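Side-chain contacts in pyridine synthase TbtD (Thermobispora bispora, PDB 5WA4), which probably forms the pyridine core of the thiopeptide thiomuracin by a formal [4+2] aza-cycloaddition, binding the leader region of its peptide substrate: residues E248-R251 with R252-I256; R207-E210 with L211-H215. All coordinates share one frame; numbering follows the deposited sequence.

Contact 1 (E248-R251 with R252-I256)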
loop_
_atom_site.group_PDB
_atom_site.type_symbol
_atom_site.label_atom_id
_atom_site.label_comp_id
_atom_site.label_asym_id
_atom_site.label_seq_id
_atom_site.Cartn_x
_atom_site.Cartn_y
_atom_site.Cartn_z
ATOM N N GLU E 248 -1.533 30.784 34.745
ATOM C CA GLU E 248 -0.123 30.949 34.490
ATOM C C GLU E 248 0.333 30.024 33.405
ATOM O O GLU E 248 1.289 30.342 32.701
ATOM C CB GLU E 248 0.743 30.765 35.718
ATOM C CG GLU E 248 0.944 32.109 36.329
ATOM C CD GLU E 248 2.402 32.537 36.417
ATOM O OE1 GLU E 248 3.306 31.747 36.044
ATOM O OE2 GLU E 248 2.616 33.721 36.777
ATOM N N TRP E 249 -0.360 28.905 33.234
ATOM C CA TRP E 249 0.004 28.001 32.169
ATOM C C TRP E 249 -0.125 28.738 30.861
ATOM O O TRP E 249 0.852 28.833 30.125
ATOM C CB TRP E 249 -0.858 26.747 32.151
ATOM C CG TRP E 249 -0.401 25.775 31.088
ATOM C CD1 TRP E 249 -1.098 25.375 29.970
ATOM C CD2 TRP E 249 0.868 25.107 31.025
ATOM N NE1 TRP E 249 -0.336 24.484 29.237
ATOM C CE2 TRP E 249 0.869 24.312 29.865
ATOM C CE3 TRP E 249 1.996 25.106 31.836
ATOM C CZ2 TRP E 249 1.947 23.532 29.510
ATOM C CZ3 TRP E 249 3.069 24.325 31.476
ATOM C CH2 TRP E 249 3.040 23.552 30.329
ATOM N N VAL E 250 -1.327 29.232 30.573
ATOM C CA VAL E 250 -1.562 29.960 29.334
ATOM C C VAL E 250 -0.540 31.081 29.138
ATOM O O VAL E 250 0.187 31.113 28.141
ATOM C CB VAL E 250 -2.958 30.565 29.289
ATOM C CG1 VAL E 250 -3.057 31.516 28.100
ATOM C CG2 VAL E 250 -4.013 29.468 29.200
ATOM N N ARG E 251 -0.441 31.953 30.133
ATOM C CA ARG E 251 0.397 33.148 30.065
ATOM C C ARG E 251 1.867 32.867 29.715
ATOM O O ARG E 251 2.567 33.722 29.169
ATOM C CB ARG E 251 0.310 33.896 31.395
ATOM C CG ARG E 251 1.053 35.174 31.414
ATOM C CD ARG E 251 1.247 35.682 32.795
ATOM N NE ARG E 251 0.078 35.392 33.583
ATOM C CZ ARG E 251 0.119 35.018 34.856
ATOM N NH1 ARG E 251 1.276 34.986 35.513
ATOM N NH2 ARG E 251 -1.015 34.764 35.488
ATOM N N ARG E 252 2.300 31.650 29.997
ATOM C CA ARG E 252 3.683 31.209 29.882
ATOM C C ARG E 252 3.886 30.474 28.559
ATOM O O ARG E 252 5.014 30.223 28.124
ATOM C CB ARG E 252 4.020 30.293 31.065
ATOM C CG ARG E 252 5.434 29.766 31.158
ATOM C CD ARG E 252 5.751 29.461 32.630
ATOM N NE ARG E 252 6.493 30.539 33.298
ATOM C CZ ARG E 252 6.640 30.652 34.617
ATOM N NH1 ARG E 252 6.073 29.761 35.427
ATOM N NH2 ARG E 252 7.343 31.661 35.129
ATOM N N LEU E 253 2.775 30.106 27.930
ATOM C CA LEU E 253 2.836 29.362 26.681
ATOM C C LEU E 253 2.684 30.320 25.495
ATOM O O LEU E 253 3.193 30.042 24.417
ATOM C CB LEU E 253 1.747 28.287 26.621
ATOM C CG LEU E 253 2.126 26.841 26.896
ATOM C CD1 LEU E 253 1.094 25.927 26.268
ATOM C CD2 LEU E 253 3.493 26.566 26.357
ATOM N N ARG E 254 1.979 31.437 25.702
ATOM C CA ARG E 254 1.748 32.388 24.618
ATOM C C ARG E 254 3.061 32.877 23.993
ATOM O O ARG E 254 3.186 32.852 22.775
ATOM C CB ARG E 254 0.898 33.569 25.089
ATOM C CG ARG E 254 -0.180 33.918 24.078
ATOM C CD ARG E 254 -1.088 35.042 24.546
ATOM N NE ARG E 254 -2.477 34.612 24.709
ATOM C CZ ARG E 254 -3.094 34.532 25.885
ATOM N NH1 ARG E 254 -2.446 34.880 27.003
ATOM N NH2 ARG E 254 -4.364 34.125 25.945
ATOM N N PRO E 255 4.054 33.276 24.811
ATOM C CA PRO E 255 5.335 33.555 24.166
ATOM C C PRO E 255 5.834 32.367 23.352
ATOM O O PRO E 255 6.185 32.566 22.199
ATOM C CB PRO E 255 6.275 33.827 25.348
ATOM C CG PRO E 255 5.396 34.270 26.406
ATOM C CD PRO E 255 4.159 33.440 26.269
ATOM N N ILE E 256 5.861 31.167 23.934
ATOM C CA ILE E 256 6.307 29.970 23.219
ATOM C C ILE E 256 5.562 29.793 21.868
ATOM O O ILE E 256 6.200 29.535 20.845
ATOM C CB ILE E 256 6.134 28.708 24.111
ATOM C CG1 ILE E 256 6.895 28.867 25.429
ATOM C CG2 ILE E 256 6.655 27.462 23.417
ATOM C CD1 ILE E 256 8.403 28.891 25.259
#
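Val250 O is gripped by two backbone donors of the next turn: Leu253 N lies 2.8 Å from Val250 O, above the carbonyl plane, while Arg254 N approaches it almost end-on, with a C=O...N angle of 175°. The helix thus mixes i to i+3 with i to i+4 bonding just before Pro255, whose ring nitrogen carries no hydrogen to return to the preceding turn. Pro255 CD sits 3.3 Å from Arg251 O, and the helix is kinked here.

On the buried side, Trp249 has CG anti to its backbone nitrogen (chi1 -176°), which sets the indole beside its own carbonyl carbon, where Leu253 meets it. Leu253 CG lies over one ring face, near the rim, and Leu253 CD1 comes 3.9 Å from Trp249 CE2. The indole suits this place because its hydrocarbon surface packs against leucine while NE1 hydrogen-bonds to the hydroxyls of Thr175 and Thr321.

Another side is charged. Glu248 OE1 stands over one face of the Arg252 guanidinium, 3.5 Å from NH1 of Arg252, so this salt bridge is electrostatic and not a hydrogen bond. Elsewhere the buried Val250 lays CG1 over a face of the exposed Arg254 guanidinium, 3.6 Å from Arg254 NH1.

Helix 244-265 packs Trp249 and Leu253 against helices 135-159, 164-178 and 307-328, where the indole also stacks with His324.

Contact 2 (R207-E210 with L211-H215)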
loop_
_atom_site.group_PDB
_atom_site.type_symbol
_atom_site.label_atom_id
_atom_site.label_comp_id
_atom_site.label_asym_id
_atom_site.label_seq_id
_atom_site.Cartn_x
_atom_site.Cartn_y
_atom_site.Cartn_z
ATOM N N ARG E 207 -13.616 -1.331 22.401
ATOM C CA ARG E 207 -14.152 -1.683 23.707
ATOM C C ARG E 207 -13.686 -0.686 24.771
ATOM O O ARG E 207 -14.392 -0.421 25.744
ATOM C CB ARG E 207 -13.782 -3.116 24.104
ATOM C CG ARG E 207 -13.875 -3.392 25.608
ATOM C CD ARG E 207 -14.410 -4.788 25.900
ATOM N NE ARG E 207 -13.975 -5.777 24.913
ATOM C CZ ARG E 207 -14.756 -6.299 23.966
ATOM N NH1 ARG E 207 -16.032 -5.939 23.870
ATOM N NH2 ARG E 207 -14.260 -7.191 23.115
ATOM N N LEU E 208 -12.504 -0.115 24.587
ATOM C CA LEU E 208 -12.013 0.837 25.572
ATOM C C LEU E 208 -12.658 2.204 25.330
ATOM O O LEU E 208 -12.770 3.018 26.256
ATOM C CB LEU E 208 -10.489 0.922 25.531
ATOM C CG LEU E 208 -9.834 1.798 26.598
ATOM C CD1 LEU E 208 -9.979 1.157 27.964
ATOM C CD2 LEU E 208 -8.367 2.016 26.249
ATOM N N ARG E 209 -13.106 2.443 24.094
ATOM C CA ARG E 209 -13.792 3.694 23.796
ATOM C C ARG E 209 -15.053 3.779 24.616
ATOM O O ARG E 209 -15.254 4.747 25.348
ATOM C CB ARG E 209 -14.133 3.846 22.317
ATOM C CG ARG E 209 -13.883 5.272 21.840
ATOM C CD ARG E 209 -14.669 5.664 20.610
ATOM N NE ARG E 209 -14.551 4.720 19.506
ATOM C CZ ARG E 209 -13.490 4.634 18.715
ATOM N NH1 ARG E 209 -12.458 5.431 18.921
ATOM N NH2 ARG E 209 -13.454 3.754 17.721
ATOM N N GLU E 210 -15.902 2.764 24.536
ATOM C CA GLU E 210 -17.187 2.916 25.193
ATOM C C GLU E 210 -17.023 2.809 26.678
ATOM O O GLU E 210 -17.869 3.298 27.410
ATOM C CB GLU E 210 -18.177 1.893 24.703
ATOM C CG GLU E 210 -18.705 2.327 23.378
ATOM C CD GLU E 210 -18.654 1.192 22.416
ATOM O OE1 GLU E 210 -18.980 0.060 22.838
ATOM O OE2 GLU E 210 -18.121 1.427 21.303
ATOM N N LEU E 211 -15.942 2.184 27.132
ATOM C CA LEU E 211 -15.634 2.232 28.551
ATOM C C LEU E 211 -15.432 3.700 28.949
ATOM O O LEU E 211 -15.880 4.135 30.015
ATOM C CB LEU E 211 -14.402 1.398 28.865
ATOM C CG LEU E 211 -14.622 -0.085 29.175
ATOM C CD1 LEU E 211 -13.270 -0.804 29.212
ATOM C CD2 LEU E 211 -15.415 -0.273 30.491
ATOM N N TRP E 212 -14.781 4.459 28.063
ATOM C CA TRP E 212 -14.541 5.890 28.258
ATOM C C TRP E 212 -15.810 6.706 28.002
ATOM O O TRP E 212 -16.202 7.494 28.854
ATOM C CB TRP E 212 -13.389 6.369 27.359
ATOM C CG TRP E 212 -12.031 5.869 27.832
ATOM C CD1 TRP E 212 -11.776 5.192 28.986
ATOM C CD2 TRP E 212 -10.764 5.995 27.154
ATOM N NE1 TRP E 212 -10.439 4.893 29.077
ATOM C CE2 TRP E 212 -9.799 5.363 27.971
ATOM C CE3 TRP E 212 -10.360 6.581 25.952
ATOM C CZ2 TRP E 212 -8.449 5.310 27.618
ATOM C CZ3 TRP E 212 -9.014 6.519 25.600
ATOM C CH2 TRP E 212 -8.078 5.893 26.433
ATOM N N ARG E 213 -16.463 6.509 26.855
ATOM C CA ARG E 213 -17.731 7.206 26.566
ATOM C C ARG E 213 -18.788 6.930 27.649
ATOM O O ARG E 213 -19.649 7.769 27.890
ATOM C CB ARG E 213 -18.291 6.825 25.177
ATOM C CG ARG E 213 -17.239 6.748 24.065
ATOM C CD ARG E 213 -17.590 7.470 22.771
ATOM N NE ARG E 213 -17.965 6.622 21.628
ATOM C CZ ARG E 213 -17.663 6.920 20.356
ATOM N NH1 ARG E 213 -16.953 8.016 20.077
ATOM N NH2 ARG E 213 -18.037 6.123 19.356
ATOM N N ASP E 214 -18.707 5.772 28.310
ATOM C CA ASP E 214 -19.598 5.435 29.431
ATOM C C ASP E 214 -19.172 6.157 30.708
ATOM O O ASP E 214 -19.985 6.798 31.364
ATOM C CB ASP E 214 -19.624 3.922 29.696
ATOM C CG ASP E 214 -20.444 3.152 28.666
ATOM O OD1 ASP E 214 -20.807 3.740 27.626
ATOM O OD2 ASP E 214 -20.704 1.949 28.882
ATOM N N HIS E 215 -17.900 6.034 31.067
ATOM C CA HIS E 215 -17.360 6.727 32.228
ATOM C C HIS E 215 -17.594 8.226 32.139
ATOM O O HIS E 215 -17.732 8.907 33.152
ATOM C CB HIS E 215 -15.866 6.469 32.374
ATOM C CG HIS E 215 -15.217 7.320 33.418
ATOM N ND1 HIS E 215 -15.400 7.109 34.767
ATOM C CD2 HIS E 215 -14.424 8.412 33.312
ATOM C CE1 HIS E 215 -14.724 8.017 35.448
ATOM N NE2 HIS E 215 -14.125 8.821 34.590
#
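Leu208 and Trp212, one turn apart, form the close apolar half of this contact. Leu208 CG lies over the five-membered ring of the indole, 4.2 Å from its centroid and 26° off the ring normal, a CH-pi contact. Leu208 CD2 reaches on to the benzene portion, 3.6 Å from Trp212 CZ2. With chi1 at -72°, the indole of Trp212 folds back beside its own backbone nitrogen, so the peptide oxygen of Leu208 also lies over a ring face; that oxygen accepts Trp212 N at 3.1 Å. A broad, flat indole fits here because it can cover both the branched leucine side chain and the Leu208 carbonyl.

Arg209 and Arg213 also pack closely, lying side by side and pointing the same way. Arg209 CD sits over the centre of the Arg213 guanidinium, 3.3 Å from CZ of Arg213. The two charged planes are 42° apart, and the gathered positive charge, to which Arg192 of the second subunit adds near Arg213, is probably offset in part by acids: Arg209 forms salt bridges with Glu196 of its own chain and Glu196 of the second subunit, which is also a long, weak partner of Arg213. Buried Asp214 forms a salt bridge with Arg188 of the second subunit.

The looser side carries Arg207, exposed, whose CG comes no nearer than 4.5 Å to Leu211 CD1. Even the backbone bond there, Leu211 N to Arg207 O, is weak. Leu211 bridges the two sides, its CD1 4.0 Å from Leu208 CD1, and it also packs on an apolar side chain of the bound peptide.

Helix 205-218 thus packs Leu208 and Trp212 against helices 184-201 and 332-352, where the indole meets His340, and turns Arg209 and Arg213 toward the second subunit.

Both contacts are single-helix arrangements in which an indole packs with a leucine four residues away, but the order is reversed: tryptophan precedes leucine in contact 1 and follows it in contact 2. Their centres are 33 Å apart and their nearest atoms about 20 Å apart, so neither touches the other. Contact 1, its centre about 14 Å from the centre of the chain, sets one apolar side against helices of its own chain while other residues stay exposed, and it meets no other protein chain. Contact 2, its centre about 26 Å from that point, lies where the second subunit and the bound leader peptide both approach helix 205-218, which places it beside the peptide-binding surface.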